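Local structure of putative glycoside hydrolase (Parabacteroides distasonis ATCC 8503, 3GYC) at residues P60-E65 / K69-K74; A53-A58 / V302-W307. The protein is a putative glycoside hydrolase with a TIM-barrel, cellulase-like domain and probably hydrolyses glycosidic bonds in carbohydrates. All coordinates share one frame; numbering follows the deposited sequence.

Interaction 1 (P60-E65 / K69-K74)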
ATOM      1  N   PRO A  60       2.365   5.835 -13.394  1.00 11.42           N
ATOM      2  CA  PRO A  60       1.485   6.099 -14.570  1.00 11.34           C
ATOM      3  C   PRO A  60       1.754   7.439 -15.227  1.00 11.23           C
ATOM      4  O   PRO A  60       1.697   7.575 -16.447  1.00 12.11           O
ATOM      5  CB  PRO A  60       0.083   6.120 -13.961  1.00 12.59           C
ATOM      6  CG  PRO A  60       0.287   6.507 -12.525  1.00 11.93           C
ATOM      7  CD  PRO A  60       1.702   6.104 -12.117  1.00 11.64           C
ATOM      8  N   HIS A  61       2.019   8.437 -14.403  1.00 12.02           N
ATOM      9  CA  HIS A  61       2.370   9.771 -14.873  1.00 11.45           C
ATOM     10  C   HIS A  61       3.604   9.796 -15.791  1.00 11.10           C
ATOM     11  O   HIS A  61       3.625  10.527 -16.800  1.00 12.77           O
ATOM     12  CB  HIS A  61       2.503  10.740 -13.678  1.00 11.81           C
ATOM     13  CG  HIS A  61       3.584  10.400 -12.708  1.00 10.32           C
ATOM     14  ND1 HIS A  61       3.631   9.199 -12.018  1.00 10.39           N
ATOM     15  CD2 HIS A  61       4.613  11.143 -12.236  1.00 10.02           C
ATOM     16  CE1 HIS A  61       4.676   9.213 -11.213  1.00  8.90           C
ATOM     17  NE2 HIS A  61       5.282  10.378 -11.316  1.00 10.17           N
ATOM     18  N   LEU A  62       4.609   9.005 -15.471  1.00 10.73           N
ATOM     19  CA  LEU A  62       5.814   8.906 -16.266  1.00 10.13           C
ATOM     20  C   LEU A  62       5.546   8.093 -17.530  1.00 11.49           C
ATOM     21  O   LEU A  62       5.962   8.486 -18.635  1.00 11.56           O
ATOM     22  CB  LEU A  62       6.964   8.312 -15.449  1.00  9.05           C
ATOM     23  CG  LEU A  62       7.371   9.085 -14.181  1.00  8.52           C
ATOM     24  CD1 LEU A  62       8.639   8.491 -13.575  1.00  6.82           C
ATOM     25  CD2 LEU A  62       7.521  10.608 -14.461  1.00  8.00           C
ATOM     26  N   ILE A  63       4.829   6.968 -17.396  1.00 12.85           N
ATOM     27  CA  ILE A  63       4.533   6.149 -18.562  1.00 13.23           C
ATOM     28  C   ILE A  63       3.675   6.927 -19.569  1.00 15.26           C
ATOM     29  O   ILE A  63       3.899   6.792 -20.769  1.00 15.57           O
ATOM     30  CB  ILE A  63       3.834   4.816 -18.200  1.00 14.51           C
ATOM     31  CG1 ILE A  63       4.835   3.877 -17.517  1.00 13.47           C
ATOM     32  CG2 ILE A  63       3.216   4.190 -19.474  1.00 14.28           C
ATOM     33  CD1 ILE A  63       4.285   2.536 -17.071  1.00 12.58           C
ATOM     34  N   ALA A  64       2.758   7.777 -19.091  1.00 15.12           N
ATOM     35  CA  ALA A  64       1.875   8.524 -19.970  1.00 16.15           C
ATOM     36  C   ALA A  64       2.605   9.657 -20.673  1.00 18.11           C
ATOM     37  O   ALA A  64       2.203  10.069 -21.770  1.00 17.91           O
ATOM     38  CB  ALA A  64       0.631   9.039 -19.216  1.00 14.65           C
ATOM     39  N   GLU A  65       3.673  10.163 -20.070  1.00 18.99           N
ATOM     40  CA  GLU A  65       4.453  11.235 -20.692  1.00 19.81           C
ATOM     41  C   GLU A  65       5.439  10.665 -21.688  1.00 18.73           C
ATOM     42  O   GLU A  65       5.447  11.067 -22.827  1.00 17.77           O
ATOM     43  CB  GLU A  65       5.226  12.044 -19.655  1.00 21.57           C
ATOM     44  CG  GLU A  65       4.371  12.941 -18.803  1.00 23.80           C
ATOM     45  CD  GLU A  65       4.259  14.368 -19.314  1.00 26.55           C
ATOM     46  OE1 GLU A  65       5.031  14.776 -20.213  1.00 28.67           O
ATOM     47  OE2 GLU A  65       3.404  15.108 -18.774  1.00 28.24           O
ATOM     48  N   LYS A  69      11.579   6.857 -21.542  1.00 13.37           N
ATOM     49  CA  LYS A  69      12.511   7.871 -21.076  1.00 12.93           C
ATOM     50  C   LYS A  69      13.250   7.442 -19.792  1.00 13.40           C
ATOM     51  O   LYS A  69      12.695   6.783 -18.934  1.00 11.19           O
ATOM     52  CB  LYS A  69      11.753   9.186 -20.837  1.00 13.11           C
ATOM     53  CG  LYS A  69      12.551  10.224 -20.087  1.00 12.97           C
ATOM     54  CD  LYS A  69      11.891  11.568 -20.009  1.00 13.24           C
ATOM     55  CE  LYS A  69      12.697  12.474 -19.100  1.00 14.17           C
ATOM     56  NZ  LYS A  69      12.566  13.868 -19.523  1.00 15.47           N
ATOM     57  N   LYS A  70      14.527   7.798 -19.671  1.00 14.29           N
ATOM     58  CA  LYS A  70      15.217   7.550 -18.396  1.00 14.19           C
ATOM     59  C   LYS A  70      14.946   8.822 -17.580  1.00 12.71           C
ATOM     60  O   LYS A  70      15.452   9.909 -17.920  1.00 13.89           O
ATOM     61  CB  LYS A  70      16.725   7.312 -18.580  1.00 16.39           C
ATOM     62  CG  LYS A  70      17.140   5.965 -19.267  1.00 17.36           C
ATOM     63  CD  LYS A  70      18.713   5.858 -19.322  1.00 18.24           C
ATOM     64  N   TRP A  71      14.132   8.697 -16.533  1.00 10.80           N
ATOM     65  CA  TRP A  71      13.745   9.817 -15.671  1.00 10.36           C
ATOM     66  C   TRP A  71      14.619  10.009 -14.449  1.00 11.91           C
ATOM     67  O   TRP A  71      14.922   9.037 -13.777  1.00 13.41           O
ATOM     68  CB  TRP A  71      12.345   9.600 -15.135  1.00 10.20           C
ATOM     69  CG  TRP A  71      11.277   9.481 -16.190  1.00 10.71           C
ATOM     70  CD1 TRP A  71      10.864   8.337 -16.819  1.00 10.05           C
ATOM     71  CD2 TRP A  71      10.482  10.551 -16.722  1.00 11.25           C
ATOM     72  NE1 TRP A  71       9.839   8.631 -17.700  1.00  9.98           N
ATOM     73  CE2 TRP A  71       9.584   9.978 -17.657  1.00 11.54           C
ATOM     74  CE3 TRP A  71      10.434  11.944 -16.493  1.00 11.59           C
ATOM     75  CZ2 TRP A  71       8.642  10.752 -18.376  1.00 10.83           C
ATOM     76  CZ3 TRP A  71       9.506  12.699 -17.185  1.00 11.74           C
ATOM     77  CH2 TRP A  71       8.627  12.101 -18.121  1.00 12.23           C
ATOM     78  N   LEU A  72      14.961  11.270 -14.153  1.00 11.70           N
ATOM     79  CA  LEU A  72      15.711  11.651 -12.978  1.00 11.58           C
ATOM     80  C   LEU A  72      14.724  12.026 -11.862  1.00 12.37           C
ATOM     81  O   LEU A  72      13.923  12.956 -12.018  1.00 13.62           O
ATOM     82  CB  LEU A  72      16.629  12.828 -13.301  1.00 12.92           C
ATOM     83  CG  LEU A  72      17.616  13.249 -12.197  1.00 13.95           C
ATOM     84  CD1 LEU A  72      18.624  12.161 -11.861  1.00 13.41           C
ATOM     85  CD2 LEU A  72      18.338  14.530 -12.619  1.00 14.25           C
ATOM     86  N   LEU A  73      14.719  11.255 -10.769  1.00 11.27           N
ATOM     87  CA  LEU A  73      13.780  11.465  -9.669  1.00 10.48           C
ATOM     88  C   LEU A  73      14.450  12.127  -8.481  1.00 11.00           C
ATOM     89  O   LEU A  73      15.614  11.830  -8.198  1.00 11.71           O
ATOM     90  CB  LEU A  73      13.170  10.135  -9.219  1.00  9.92           C
ATOM     91  CG  LEU A  73      12.508   9.257 -10.281  1.00 10.86           C
ATOM     92  CD1 LEU A  73      11.972   8.010  -9.662  1.00  8.57           C
ATOM     93  CD2 LEU A  73      11.429   9.990 -11.105  1.00  7.30           C
ATOM     94  N   LYS A  74      13.738  13.041  -7.818  1.00 12.45           N
ATOM     95  CA  LYS A  74      14.231  13.690  -6.596  1.00 14.25           C
ATOM     96  C   LYS A  74      13.811  12.829  -5.436  1.00 14.95           C
ATOM     97  O   LYS A  74      12.736  12.266  -5.474  1.00 17.38           O
ATOM     98  CB  LYS A  74      13.637  15.081  -6.432  1.00 15.56           C
ATOM     99  CG  LYS A  74      13.958  15.974  -7.602  1.00 18.06           C
ATOM    100  CD  LYS A  74      13.489  17.428  -7.423  1.00 18.80           C
ATOM    101  CE  LYS A  74      12.019  17.622  -7.652  1.00 19.18           C
ATOM    102  NZ  LYS A  74      11.740  19.095  -7.780  1.00 18.27           N
TER

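Interaction 2 (A53-A58 / V302-W307)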
ATOM      1  N   ALA A  53       1.001 -11.972  -3.695  1.00  9.75           N
ATOM      2  CA  ALA A  53       0.555 -10.703  -4.269  1.00 10.99           C
ATOM      3  C   ALA A  53       1.557  -9.598  -3.851  1.00 11.74           C
ATOM      4  O   ALA A  53       2.212  -9.702  -2.813  1.00 13.51           O
ATOM      5  CB  ALA A  53      -0.900 -10.350  -3.808  1.00 10.45           C
ATOM      6  N   ILE A  54       1.684  -8.568  -4.680  1.00 12.18           N
ATOM      7  CA  ILE A  54       2.549  -7.422  -4.432  1.00 11.52           C
ATOM      8  C   ILE A  54       1.795  -6.166  -4.853  1.00 12.20           C
ATOM      9  O   ILE A  54       1.072  -6.181  -5.833  1.00 12.79           O
ATOM     10  CB  ILE A  54       3.846  -7.517  -5.277  1.00 11.14           C
ATOM     11  CG1 ILE A  54       4.532  -8.878  -5.089  1.00 11.82           C
ATOM     12  CG2 ILE A  54       4.797  -6.423  -4.947  1.00  9.95           C
ATOM     13  CD1 ILE A  54       5.727  -9.165  -6.104  1.00 11.60           C
ATOM     14  N   ARG A  55       1.933  -5.109  -4.079  1.00 11.47           N
ATOM     15  CA  ARG A  55       1.392  -3.796  -4.413  1.00 12.14           C
ATOM     16  C   ARG A  55       2.575  -2.929  -4.875  1.00 10.48           C
ATOM     17  O   ARG A  55       3.555  -2.778  -4.151  1.00 10.50           O
ATOM     18  CB  ARG A  55       0.723  -3.197  -3.186  1.00 10.94           C
ATOM     19  CG  ARG A  55       0.303  -1.779  -3.358  1.00 11.87           C
ATOM     20  CD  ARG A  55      -0.105  -1.193  -2.111  1.00 14.28           C
ATOM     21  NE  ARG A  55      -0.445   0.203  -2.255  1.00 16.88           N
ATOM     22  CZ  ARG A  55      -0.175   1.142  -1.354  1.00 18.52           C
ATOM     23  NH1 ARG A  55       0.516   0.847  -0.242  1.00 19.17           N
ATOM     24  NH2 ARG A  55      -0.515   2.398  -1.596  1.00 19.69           N
ATOM     25  N   ILE A  56       2.533  -2.396  -6.101  1.00 11.69           N
ATOM     26  CA  ILE A  56       3.646  -1.624  -6.564  1.00 10.34           C
ATOM     27  C   ILE A  56       3.186  -0.287  -7.136  1.00 10.53           C
ATOM     28  O   ILE A  56       2.024  -0.089  -7.507  1.00  9.45           O
ATOM     29  CB  ILE A  56       4.483  -2.333  -7.646  1.00 10.32           C
ATOM     30  CG1 ILE A  56       3.664  -2.632  -8.925  1.00 11.19           C
ATOM     31  CG2 ILE A  56       5.121  -3.582  -7.155  1.00 12.47           C
ATOM     32  CD1 ILE A  56       4.495  -3.181 -10.074  1.00 11.34           C
ATOM     33  N   ASP A  57       4.144   0.599  -7.212  1.00 10.07           N
ATOM     34  CA  ASP A  57       3.929   1.867  -7.906  1.00 10.00           C
ATOM     35  C   ASP A  57       4.112   1.606  -9.409  1.00 10.17           C
ATOM     36  O   ASP A  57       5.155   1.058  -9.837  1.00 12.26           O
ATOM     37  CB  ASP A  57       4.918   2.912  -7.416  1.00 12.17           C
ATOM     38  CG  ASP A  57       4.538   4.323  -7.882  1.00 11.18           C
ATOM     39  OD1 ASP A  57       3.897   4.470  -8.946  1.00 11.69           O
ATOM     40  OD2 ASP A  57       4.800   5.270  -7.124  1.00 10.07           O
ATOM     41  N   ALA A  58       3.108   1.999 -10.203  1.00  8.85           N
ATOM     42  CA  ALA A  58       3.101   1.814 -11.672  1.00 10.05           C
ATOM     43  C   ALA A  58       3.699   3.046 -12.409  1.00 11.36           C
ATOM     44  O   ALA A  58       3.865   2.992 -13.636  1.00 12.15           O
ATOM     45  CB  ALA A  58       1.677   1.595 -12.159  1.00  9.13           C
ATOM     46  N   VAL A 302      -8.339  -4.621   1.813  1.00 12.87           N
ATOM     47  CA  VAL A 302      -6.942  -4.946   1.610  1.00 12.39           C
ATOM     48  C   VAL A 302      -6.144  -4.005   2.526  1.00 12.52           C
ATOM     49  O   VAL A 302      -6.488  -2.846   2.665  1.00 13.65           O
ATOM     50  CB  VAL A 302      -6.446  -4.772   0.109  1.00 13.10           C
ATOM     51  CG1 VAL A 302      -4.908  -4.978   0.023  1.00 11.88           C
ATOM     52  CG2 VAL A 302      -7.168  -5.730  -0.848  1.00 10.81           C
ATOM     53  N   THR A 303      -5.085  -4.496   3.158  1.00 14.01           N
ATOM     54  CA  THR A 303      -4.189  -3.655   3.946  1.00 11.87           C
ATOM     55  C   THR A 303      -2.769  -4.040   3.547  1.00 13.00           C
ATOM     56  O   THR A 303      -2.404  -5.217   3.629  1.00 12.30           O
ATOM     57  CB  THR A 303      -4.426  -3.769   5.500  1.00 12.70           C
ATOM     58  OG1 THR A 303      -5.689  -3.179   5.860  1.00 12.13           O
ATOM     59  CG2 THR A 303      -3.300  -3.037   6.294  1.00 12.27           C
ATOM     60  N   THR A 304      -1.975  -3.066   3.057  1.00 12.19           N
ATOM     61  CA  THR A 304      -0.585  -3.306   2.665  1.00 13.18           C
ATOM     62  C   THR A 304       0.398  -2.494   3.509  1.00 13.18           C
ATOM     63  O   THR A 304       1.603  -2.695   3.410  1.00 14.68           O
ATOM     64  CB  THR A 304      -0.343  -2.976   1.162  1.00 13.79           C
ATOM     65  OG1 THR A 304      -0.538  -1.574   0.937  1.00 15.29           O
ATOM     66  CG2 THR A 304      -1.281  -3.819   0.256  1.00 13.23           C
ATOM     67  N   GLU A 305      -0.115  -1.608   4.376  1.00 14.99           N
ATOM     68  CA  GLU A 305       0.712  -0.795   5.239  1.00 14.86           C
ATOM     69  C   GLU A 305       0.168  -0.952   6.668  1.00 14.18           C
ATOM     70  O   GLU A 305      -0.931  -0.541   6.971  1.00 14.18           O
ATOM     71  CB  GLU A 305       0.716   0.649   4.744  1.00 16.22           C
ATOM     72  CG  GLU A 305       1.199   0.804   3.270  1.00 19.07           C
ATOM     73  CD  GLU A 305       1.715   2.235   2.976  1.00 22.32           C
ATOM     74  OE1 GLU A 305       2.443   2.776   3.828  1.00 23.87           O
ATOM     75  OE2 GLU A 305       1.441   2.807   1.891  1.00 22.63           O
ATOM     76  N   CYS A 306       0.976  -1.590   7.507  1.00 14.32           N
ATOM     77  CA  CYS A 306       0.555  -2.099   8.782  1.00 14.55           C
ATOM     78  C   CYS A 306       1.775  -2.771   9.413  1.00 15.83           C
ATOM     79  O   CYS A 306       2.836  -2.823   8.759  1.00 14.78           O
ATOM     80  CB  CYS A 306      -0.503  -3.161   8.483  1.00 14.40           C
ATOM     81  SG  CYS A 306       0.141  -4.330   7.190  1.00 14.97           S
ATOM     82  N   TRP A 307       1.697  -3.245  10.667  1.00 13.55           N
ATOM     83  CA  TRP A 307       0.573  -3.079  11.586  1.00 14.26           C
ATOM     84  C   TRP A 307       1.027  -2.381  12.865  1.00 14.41           C
ATOM     85  O   TRP A 307       0.189  -2.030  13.696  1.00 16.47           O
ATOM     86  CB  TRP A 307      -0.031  -4.435  12.046  1.00 13.10           C
ATOM     87  CG  TRP A 307      -0.669  -5.293  10.969  1.00 12.66           C
ATOM     88  CD1 TRP A 307      -0.096  -6.327  10.335  1.00 11.19           C
ATOM     89  CD2 TRP A 307      -1.995  -5.184  10.450  1.00 12.30           C
ATOM     90  NE1 TRP A 307      -0.953  -6.857   9.411  1.00 12.50           N
ATOM     91  CE2 TRP A 307      -2.137  -6.184   9.477  1.00 11.79           C
ATOM     92  CE3 TRP A 307      -3.073  -4.333  10.708  1.00 11.47           C
ATOM     93  CZ2 TRP A 307      -3.294  -6.354   8.751  1.00 12.04           C
ATOM     94  CZ3 TRP A 307      -4.225  -4.502   9.992  1.00 11.37           C
ATOM     95  CH2 TRP A 307      -4.325  -5.506   9.019  1.00 12.85           C
TER

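Interaction 1 (P60-E65 / K69-K74)
Leu62 and Trp71 carry this contact, which joins short helix 60-65 to strand 71-73 in the excursion that follows the second strand of the TIM barrel. Strand 71-73 pairs antiparallel with strand 88-90, and its N-to-C direction runs nearly opposite to that of the helix, at 153°. The aromatic packing is a CH-pi contact: Leu62 CD2 stands 3.7 Å from the centroid of the six-membered ring of Trp71, almost on the ring normal. The aliphatic chain of Lys69 covers the opposite face, its CD 3.5 Å above the plane, and the indole is therefore clamped between a leucine methyl and a lysine methylene. Leu62 also reaches the five-membered ring on its side of the indole: CG anti to the carbonyl carbon (chi1 -59°) sends both methyls over the indole, CD1 3.8 Å from Trp71 CG, while CB, nearer the backbone, lies 3.7 Å from Trp71 NE1. Leu62 O makes a van der Waals contact with the ring CH at Trp71 CZ2, 3.5 Å away. Glu65 comes to the ring from another side, CB meeting the edge 3.7 Å from Trp71 CH2; its carboxylate is engaged elsewhere, in a salt bridge from OE2 to Lys126. The polar edge of the indole, Trp71 NE1, makes a weak hydrogen bond to Asn66 O in the connecting loop. Purely aliphatic packing extends the contact along the strand, where Leu62 CD1 meets Leu73 CD2 at 4.0 Å.

Interaction 2 (A53-A58 / V302-W307)
The guanidinium of Arg55 takes the carboxylate of Glu305 at its edge, nearly in its own plane, while the hydroxyl of Thr304 approaches obliquely. Guanidinium and carboxylate planes are turned 33° apart, and one oxygen does the bridging: Arg55 NH1 donates to Glu305 OE2 at 3.0 Å in a nearly straight bond (169°) that reaches OE2 on its anti side. The second bond, from Arg55 NH1 to Thr304 OG1 at 2.9 Å, is strongly bent and weak; Thr304 OG1 also bonds Glu232. Arg55 crosses the interior of the (beta/alpha)8 barrel here, from the second strand to the end of the seventh, since strands 53-57 and 301-303 are not sheet neighbours. Glu305 follows that seventh strand, a position consistent with the conserved strand-7 glutamate of clan A glycoside hydrolases. CG anti to the backbone N (chi1 172°) and an extended chain as far as NE carry the Arg55 head group past Thr304, the two side chains crossing at about a right angle, and Thr304 CG2 packs 3.7 Å from Arg55 CD. Thr304 OG1 is closer still to that methylene, at 3.1 Å from Arg55 CD. A leucine in place of Arg55 would probably leave Glu305 OE2 without its buried cationic partner and its carboxylate freer to turn. The other amino group, Arg55 NH2, hydrogen-bonds Asn160 OD1 beyond the fourth strand.

How the interactions relate
The two contacts lie 21 Å apart by their centres and at different distances from the middle of one TIM-barrel domain: the centre of interaction 2 is about 3 Å from the centre of the chain, that of interaction 1 about 20 Å. Along the chain the order is 53-58, 60-65, 69-74, 302-307, and interaction 1 is thus nested inside the long loop closed by interaction 2. Strand 53-57 leads almost directly into helix 60-65, and the contacts meet at this junction, where Ile63 CD1 packs 3.5 Å from Ala58 O. One strand therefore sends a polar side chain across the barrel interior and then continues into a peripheral, largely apolar helix-strand unit, ahead of barrel helix 95-105.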